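Local coordinates for protein oxidized polyvinyl alcohol hydrolase (Sphingopyxis, PDB 3WLA) that hydrolyses beta-diketones such as 4,6-nonanedione and cleaves oxidized polyvinyl alcohol in the second step of polyvinyl alcohol degradation, at residues A[14-19]-A[142-147]; A[182-187]-A[232-237]. All blocks are in the same frame, centred on the assembly; numbering follows the deposited sequence.

Contact 1 of 2, residues A[14-19]-A[142-147]; sequences EGFTPK and VRCVGT
The disulfide between Cys-144 and Cys-12 fastens the N-terminal loop to the C-terminal part of helix 133-145, and Phe-16 and Pro-18 of that loop pack beside the Cys-144 sulfur. The Phe-16 ring meets Cys-144 SG at its rim and not over its face: CD2 lies 3.5 Å and CE2 3.7 Å from SG, and the line from SG to the ring centroid stands 79° off the ring normal, a sulfur-aromatic contact of the edge type. Cys-144 carries SG anti to its own backbone N (chi1 176°), which reaches it out from the helix toward the loop, while Phe-16, likewise extended at chi1 -173°, lays one ortho-meta edge beside it. Pro-18 comes in next to the phenyl ring, its CD 3.8 Å from Cys-144 SG. CG of the same ring rests 3.8 Å from Cys-144 O and 4.0 Å from Thr-147 OG1, and CB approaches Val-145 CA at 4.2 Å. The carbonyl under the proline is already engaged twice: Thr-147 OG1 donates to Cys-144 O at 2.8 Å, and Thr-147 N donates to it at 2.9 Å. These two bonds satisfy the carbonyl oxygen, which the proline ring then covers with carbon. Replacing Pro-18 with a glycine would probably open a gap beside the disulfide and leave the Cys-144 carbonyl and the Thr-147 hydroxyl without their apolar cover. Phe-26 of strand 21-28 packs edge-to-face with the Phe-16 ring and also touches Cys-144. Val-145 continues inward against Met-81 and Ile-83 of strand 81-85 and Phe-35 and Val-37 of strand 31-38, near the 21-28 end of the sheet.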
ATOM      1  N   GLU A  14      16.148  16.766 -12.737  1.00 47.03           N
ATOM      2  CA  GLU A  14      17.292  17.155 -13.551  1.00 46.42           C
ATOM      3  C   GLU A  14      18.278  16.010 -13.643  1.00 44.89           C
ATOM      4  O   GLU A  14      18.684  15.480 -12.608  1.00 44.44           O
ATOM      5  CB  GLU A  14      18.034  18.329 -12.899  1.00 49.71           C
ATOM      6  CG  GLU A  14      17.174  19.517 -12.454  1.00 53.66           C
ATOM      7  CD  GLU A  14      16.935  20.523 -13.583  1.00 56.00           C
ATOM      8  OE1 GLU A  14      17.657  20.426 -14.613  1.00 56.14           O
ATOM      9  OE2 GLU A  14      16.046  21.411 -13.432  1.00 57.78           O
ATOM     10  N   GLY A  15      18.664  15.633 -14.859  1.00 42.77           N
ATOM     11  CA  GLY A  15      19.660  14.590 -15.018  1.00 41.13           C
ATOM     12  C   GLY A  15      19.174  13.162 -15.033  1.00 41.68           C
ATOM     13  O   GLY A  15      19.966  12.219 -15.225  1.00 42.18           O
ATOM     14  N   PHE A  16      17.873  12.983 -14.826  1.00 39.09           N
ATOM     15  CA  PHE A  16      17.323  11.643 -14.826  1.00 38.10           C
ATOM     16  C   PHE A  16      16.340  11.442 -15.970  1.00 36.78           C
ATOM     17  O   PHE A  16      15.507  12.301 -16.230  1.00 35.80           O
ATOM     18  CB  PHE A  16      16.549  11.366 -13.517  1.00 37.67           C
ATOM     19  CG  PHE A  16      16.101   9.948 -13.390  1.00 37.84           C
ATOM     20  CD1 PHE A  16      16.977   8.967 -12.906  1.00 37.00           C
ATOM     21  CD2 PHE A  16      14.847   9.556 -13.859  1.00 36.61           C
ATOM     22  CE1 PHE A  16      16.608   7.629 -12.906  1.00 37.32           C
ATOM     23  CE2 PHE A  16      14.479   8.219 -13.859  1.00 35.45           C
ATOM     24  CZ  PHE A  16      15.354   7.258 -13.386  1.00 35.45           C
ATOM     25  N   THR A  17      16.424  10.283 -16.610  1.00 37.33           N
ATOM     26  CA  THR A  17      15.500   9.920 -17.669  1.00 37.62           C
ATOM     27  C   THR A  17      15.155   8.443 -17.436  1.00 36.58           C
ATOM     28  O   THR A  17      16.036   7.572 -17.330  1.00 35.34           O
ATOM     29  CB  THR A  17      16.118  10.190 -19.085  1.00 38.89           C
ATOM     30  OG1 THR A  17      17.138   9.239 -19.352  1.00 41.54           O
ATOM     31  CG2 THR A  17      16.745  11.591 -19.126  1.00 38.97           C
ATOM     32  N   PRO A  18      13.844   8.145 -17.361  1.00 35.81           N
ATOM     33  CA  PRO A  18      13.322   6.812 -17.122  1.00 34.57           C
ATOM     34  C   PRO A  18      13.498   5.858 -18.263  1.00 35.42           C
ATOM     35  O   PRO A  18      13.498   6.274 -19.401  1.00 35.00           O
ATOM     36  CB  PRO A  18      11.847   7.091 -16.844  1.00 34.34           C
ATOM     37  CG  PRO A  18      11.527   8.106 -17.842  1.00 36.10           C
ATOM     38  CD  PRO A  18      12.748   9.061 -17.741  1.00 35.37           C
ATOM     39  N   LYS A  19      13.639   4.576 -17.957  1.00 34.59           N
ATOM     40  CA  LYS A  19      13.741   3.576 -19.001  1.00 36.01           C
ATOM     41  C   LYS A  19      13.069   2.299 -18.529  1.00 35.09           C
ATOM     42  O   LYS A  19      12.703   2.182 -17.354  1.00 34.27           O
ATOM     43  CB  LYS A  19      15.198   3.274 -19.349  1.00 38.08           C
ATOM     44  CG  LYS A  19      15.995   2.751 -18.226  1.00 41.59           C
ATOM     45  CD  LYS A  19      17.473   2.809 -18.595  1.00 45.20           C
ATOM     46  CE  LYS A  19      18.293   1.896 -17.725  1.00 45.92           C
ATOM     47  NZ  LYS A  19      19.695   1.761 -18.244  1.00 50.62           N
ATOM     48  N   VAL A 142       6.294   8.013 -10.263  1.00 28.36           N
ATOM     49  CA  VAL A 142       5.238   7.847 -11.240  1.00 27.19           C
ATOM     50  C   VAL A 142       5.216   9.076 -12.129  1.00 28.60           C
ATOM     51  O   VAL A 142       5.190   8.925 -13.349  1.00 29.66           O
ATOM     52  CB  VAL A 142       3.867   7.639 -10.582  1.00 25.98           C
ATOM     53  CG1 VAL A 142       2.781   7.602 -11.658  1.00 25.30           C
ATOM     54  CG2 VAL A 142       3.867   6.285  -9.802  1.00 22.80           C
ATOM     55  N   ARG A 143       5.236  10.276 -11.546  1.00 28.10           N
ATOM     56  CA  ARG A 143       5.253  11.486 -12.390  1.00 31.29           C
ATOM     57  C   ARG A 143       6.393  11.452 -13.422  1.00 31.83           C
ATOM     58  O   ARG A 143       6.219  11.913 -14.552  1.00 33.62           O
ATOM     59  CB  ARG A 143       5.369  12.744 -11.536  1.00 30.04           C
ATOM     60  CG  ARG A 143       4.062  13.234 -10.983  1.00 28.97           C
ATOM     61  CD  ARG A 143       4.290  14.536 -10.250  1.00 28.47           C
ATOM     62  NE  ARG A 143       3.128  14.854  -9.418  1.00 31.25           N
ATOM     63  CZ  ARG A 143       1.945  15.245  -9.883  1.00 29.20           C
ATOM     64  NH1 ARG A 143       1.744  15.389 -11.187  1.00 31.50           N
ATOM     65  NH2 ARG A 143       0.958  15.467  -9.031  1.00 32.42           N
ATOM     66  N   CYS A 144       7.538  10.881 -13.068  1.00 32.15           N
ATOM     67  CA  CYS A 144       8.661  10.815 -13.999  1.00 33.80           C
ATOM     68  C   CYS A 144       8.461   9.777 -15.105  1.00 33.33           C
ATOM     69  O   CYS A 144       8.718  10.065 -16.271  1.00 34.24           O
ATOM     70  CB  CYS A 144       9.986  10.543 -13.264  1.00 36.13           C
ATOM     71  SG  CYS A 144      11.467  10.312 -14.348  1.00 41.14           S
ATOM     72  N   VAL A 145       7.989   8.579 -14.767  1.00 31.18           N
ATOM     73  CA  VAL A 145       7.778   7.567 -15.805  1.00 29.45           C
ATOM     74  C   VAL A 145       6.810   8.137 -16.848  1.00 29.81           C
ATOM     75  O   VAL A 145       6.943   7.882 -18.058  1.00 30.08           O
ATOM     76  CB  VAL A 145       7.196   6.262 -15.189  1.00 27.41           C
ATOM     77  CG1 VAL A 145       6.810   5.283 -16.284  1.00 27.11           C
ATOM     78  CG2 VAL A 145       8.225   5.609 -14.293  1.00 28.42           C
ATOM     79  N   GLY A 146       5.846   8.911 -16.358  1.00 31.04           N
ATOM     80  CA  GLY A 146       4.842   9.540 -17.200  1.00 32.73           C
ATOM     81  C   GLY A 146       5.399  10.487 -18.282  1.00 34.99           C
ATOM     82  O   GLY A 146       4.629  11.007 -19.095  1.00 34.14           O
ATOM     83  N   THR A 147       6.713  10.724 -18.309  1.00 35.59           N
ATOM     84  CA  THR A 147       7.261  11.604 -19.348  1.00 35.38           C
ATOM     85  C   THR A 147       7.704  10.767 -20.544  1.00 36.82           C
ATOM     86  O   THR A 147       7.907  11.299 -21.625  1.00 38.08           O
ATOM     87  CB  THR A 147       8.495  12.429 -18.877  1.00 35.35           C
ATOM     88  OG1 THR A 147       9.561  11.534 -18.530  1.00 34.85           O
ATOM     89  CG2 THR A 147       8.147  13.332 -17.698  1.00 33.03           C
TER

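Contact 2 of 2, residues A[182-187]-A[232-237]; sequences GMPISG and MVVITV
A fully extended chi1 (180°) sends CG of Met-183 up from the sheet on the same face as Ile-235 and Val-237; SD comes alongside both CG2 methyls, and the bend at chi3 (57°) carries CE off. Met-183 CG and SD each lie 4.0 Å from Val-237 CG2, and SD is 4.2 Å from Ile-235 CG2. Beyond them Ile-185 runs alongside Val-237, the two side chains pointing the same way, with Ile-185 CG1 3.9 Å from Val-237 CB. Pro-184 serves the other face: its ring stands at about a right angle to Val-234, CD 3.9 Å from Val-234 CG1, and its CG nears Thr-236 OG1. That hydroxyl is hydrogen-bonded to His-276. Backbone bonds join the strands: Ile-235 N to Gly-182 O, Val-237 N to Pro-184 O, and Ser-186 N to Val-237 O at 2.8 Å; a further one, Gly-182 N to Val-233 O, is less certain. Pro-184 has no N-H to give, and Ile-235 O instead receives a CA-H...O contact from Met-183 CA at 3.2 Å while Pro-184 CD sits 3.3 Å from the same oxygen. Phe-295 of helix 292-304 covers Met-183 and Val-237, whereas helix 163-174 lies against Pro-184 and Val-234. Just past the strand, Ser-186 hydrogen-bonds Asp-243 through OG and touches His-285; Ser-162 is probably the nucleophile, and Asp-243, His-285 and Ser-162 are placed as a Ser-His-Asp triad would be. The two strands belong to the central parallel part of the sheet, with helices on both faces and C-terminal ends leading to the probable catalytic residues, as in the alpha/beta-hydrolase fold.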
ATOM      1  N   GLY A 182      -5.948   2.306  -4.204  1.00 23.59           N
ATOM      2  CA  GLY A 182      -4.887   1.323  -4.097  1.00 23.36           C
ATOM      3  C   GLY A 182      -5.345   0.086  -3.363  1.00 24.23           C
ATOM      4  O   GLY A 182      -6.528  -0.011  -2.910  1.00 22.87           O
ATOM      5  N   MET A 183      -4.433  -0.878  -3.256  1.00 23.21           N
ATOM      6  CA  MET A 183      -4.767  -2.127  -2.598  1.00 23.38           C
ATOM      7  C   MET A 183      -3.789  -2.509  -1.485  1.00 22.52           C
ATOM      8  O   MET A 183      -2.787  -3.182  -1.735  1.00 21.18           O
ATOM      9  CB  MET A 183      -4.829  -3.272  -3.622  1.00 24.62           C
ATOM     10  CG  MET A 183      -5.175  -4.634  -2.989  1.00 23.02           C
ATOM     11  SD  MET A 183      -5.642  -5.818  -4.207  1.00 26.05           S
ATOM     12  CE  MET A 183      -4.162  -5.874  -5.346  1.00 25.60           C
ATOM     13  N   PRO A 184      -4.063  -2.062  -0.255  1.00 21.08           N
ATOM     14  CA  PRO A 184      -3.202  -2.385   0.868  1.00 21.24           C
ATOM     15  C   PRO A 184      -3.492  -3.799   1.302  1.00 22.99           C
ATOM     16  O   PRO A 184      -4.603  -4.113   1.771  1.00 22.27           O
ATOM     17  CB  PRO A 184      -3.595  -1.358   1.933  1.00 21.87           C
ATOM     18  CG  PRO A 184      -4.954  -0.955   1.529  1.00 20.99           C
ATOM     19  CD  PRO A 184      -4.950  -0.942   0.057  1.00 20.66           C
ATOM     20  N   ILE A 185      -2.534  -4.698   1.116  1.00 22.24           N
ATOM     21  CA  ILE A 185      -2.767  -6.067   1.541  1.00 22.65           C
ATOM     22  C   ILE A 185      -2.111  -6.340   2.886  1.00 21.73           C
ATOM     23  O   ILE A 185      -0.896  -6.257   3.015  1.00 22.11           O
ATOM     24  CB  ILE A 185      -2.233  -7.068   0.506  1.00 21.71           C
ATOM     25  CG1 ILE A 185      -2.895  -6.795  -0.838  1.00 21.19           C
ATOM     26  CG2 ILE A 185      -2.471  -8.473   1.046  1.00 18.95           C
ATOM     27  CD1 ILE A 185      -2.351  -7.539  -2.055  1.00 20.89           C
ATOM     28  N   SER A 186      -2.913  -6.687   3.894  1.00 21.74           N
ATOM     29  CA  SER A 186      -2.399  -6.935   5.235  1.00 21.13           C
ATOM     30  C   SER A 186      -1.376  -5.899   5.685  1.00 22.56           C
ATOM     31  O   SER A 186      -0.225  -6.216   5.986  1.00 23.02           O
ATOM     32  CB  SER A 186      -1.775  -8.316   5.341  1.00 22.21           C
ATOM     33  OG  SER A 186      -2.633  -9.303   4.813  1.00 21.02           O
ATOM     34  N   GLY A 187      -1.821  -4.643   5.722  1.00 21.43           N
ATOM     35  CA  GLY A 187      -0.990  -3.574   6.146  1.00 19.90           C
ATOM     36  C   GLY A 187      -1.259  -3.209   7.570  1.00 21.97           C
ATOM     37  O   GLY A 187      -2.325  -3.498   8.101  1.00 22.94           O
ATOM     38  N   MET A 232     -11.260   8.429  -4.178  1.00 28.63           N
ATOM     39  CA  MET A 232     -10.452   7.211  -4.378  1.00 28.70           C
ATOM     40  C   MET A 232     -11.259   5.953  -4.215  1.00 27.91           C
ATOM     41  O   MET A 232     -12.381   5.979  -3.671  1.00 28.89           O
ATOM     42  CB  MET A 232      -9.314   7.099  -3.332  1.00 26.30           C
ATOM     43  CG  MET A 232      -8.158   8.076  -3.419  1.00 24.41           C
ATOM     44  SD  MET A 232      -6.898   7.789  -2.140  1.00 26.94           S
ATOM     45  CE  MET A 232      -7.805   7.996  -0.533  1.00 24.97           C
ATOM     46  N   VAL A 233     -10.667   4.843  -4.678  1.00 25.97           N
ATOM     47  CA  VAL A 233     -11.239   3.507  -4.478  1.00 26.59           C
ATOM     48  C   VAL A 233     -10.109   2.707  -3.745  1.00 27.22           C
ATOM     49  O   VAL A 233      -8.924   2.733  -4.146  1.00 24.45           O
ATOM     50  CB  VAL A 233     -11.645   2.827  -5.815  1.00 25.52           C
ATOM     51  CG1 VAL A 233     -10.560   2.865  -6.771  1.00 27.42           C
ATOM     52  CG2 VAL A 233     -12.092   1.422  -5.571  1.00 26.33           C
ATOM     53  N   VAL A 234     -10.466   2.057  -2.651  1.00 24.48           N
ATOM     54  CA  VAL A 234      -9.477   1.306  -1.856  1.00 25.41           C
ATOM     55  C   VAL A 234      -9.939  -0.117  -1.587  1.00 25.47           C
ATOM     56  O   VAL A 234     -11.081  -0.343  -1.103  1.00 25.29           O
ATOM     57  CB  VAL A 234      -9.217   2.040  -0.527  1.00 25.43           C
ATOM     58  CG1 VAL A 234      -8.179   1.242   0.369  1.00 27.50           C
ATOM     59  CG2 VAL A 234      -8.717   3.452  -0.821  1.00 26.05           C
ATOM     60  N   ILE A 235      -9.089  -1.088  -1.939  1.00 24.42           N
ATOM     61  CA  ILE A 235      -9.396  -2.493  -1.707  1.00 24.37           C
ATOM     62  C   ILE A 235      -8.471  -2.982  -0.604  1.00 25.31           C
ATOM     63  O   ILE A 235      -7.262  -3.115  -0.823  1.00 26.03           O
ATOM     64  CB  ILE A 235      -9.178  -3.343  -2.981  1.00 24.45           C
ATOM     65  CG1 ILE A 235     -10.136  -2.878  -4.087  1.00 24.94           C
ATOM     66  CG2 ILE A 235      -9.369  -4.803  -2.669  1.00 25.34           C
ATOM     67  CD1 ILE A 235      -9.882  -3.481  -5.403  1.00 24.20           C
ATOM     68  N   THR A 236      -9.014  -3.245   0.583  1.00 24.57           N
ATOM     69  CA  THR A 236      -8.196  -3.720   1.714  1.00 25.22           C
ATOM     70  C   THR A 236      -8.296  -5.226   1.682  1.00 26.15           C
ATOM     71  O   THR A 236      -9.395  -5.766   1.514  1.00 25.95           O
ATOM     72  CB  THR A 236      -8.732  -3.213   3.077  1.00 24.42           C
ATOM     73  OG1 THR A 236      -8.550  -1.809   3.158  1.00 28.08           O
ATOM     74  CG2 THR A 236      -7.939  -3.837   4.228  1.00 26.32           C
ATOM     75  N   VAL A 237      -7.158  -5.920   1.814  1.00 24.73           N
ATOM     76  CA  VAL A 237      -7.202  -7.369   1.777  1.00 22.28           C
ATOM     77  C   VAL A 237      -6.662  -7.937   3.106  1.00 22.92           C
ATOM     78  O   VAL A 237      -5.593  -7.533   3.577  1.00 22.98           O
ATOM     79  CB  VAL A 237      -6.385  -7.925   0.572  1.00 22.12           C
ATOM     80  CG1 VAL A 237      -6.328  -9.413   0.623  1.00 19.08           C
ATOM     81  CG2 VAL A 237      -6.974  -7.459  -0.757  1.00 21.86           C
TER

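From the N terminus, the chain enters contact 1 at 14-19, in the loop before strand 21-28, and returns to it at 142-147 after the first strands of the main sheet, at the C-terminal part of helix 133-145. That long loop is closed before contact 2 opens, so the two follow in series, neither nested nor crossed. The chain then adds strand 155-161 and helix 163-174 and reaches 182-187; a shorter excursion through helix 201-210 ends at 232-237. Contact 1 ties the N-terminal loop to a helix near the 21-28 end of the sheet, while contact 2 pairs two central parallel strands. Their nearest atoms are about 12 Å apart.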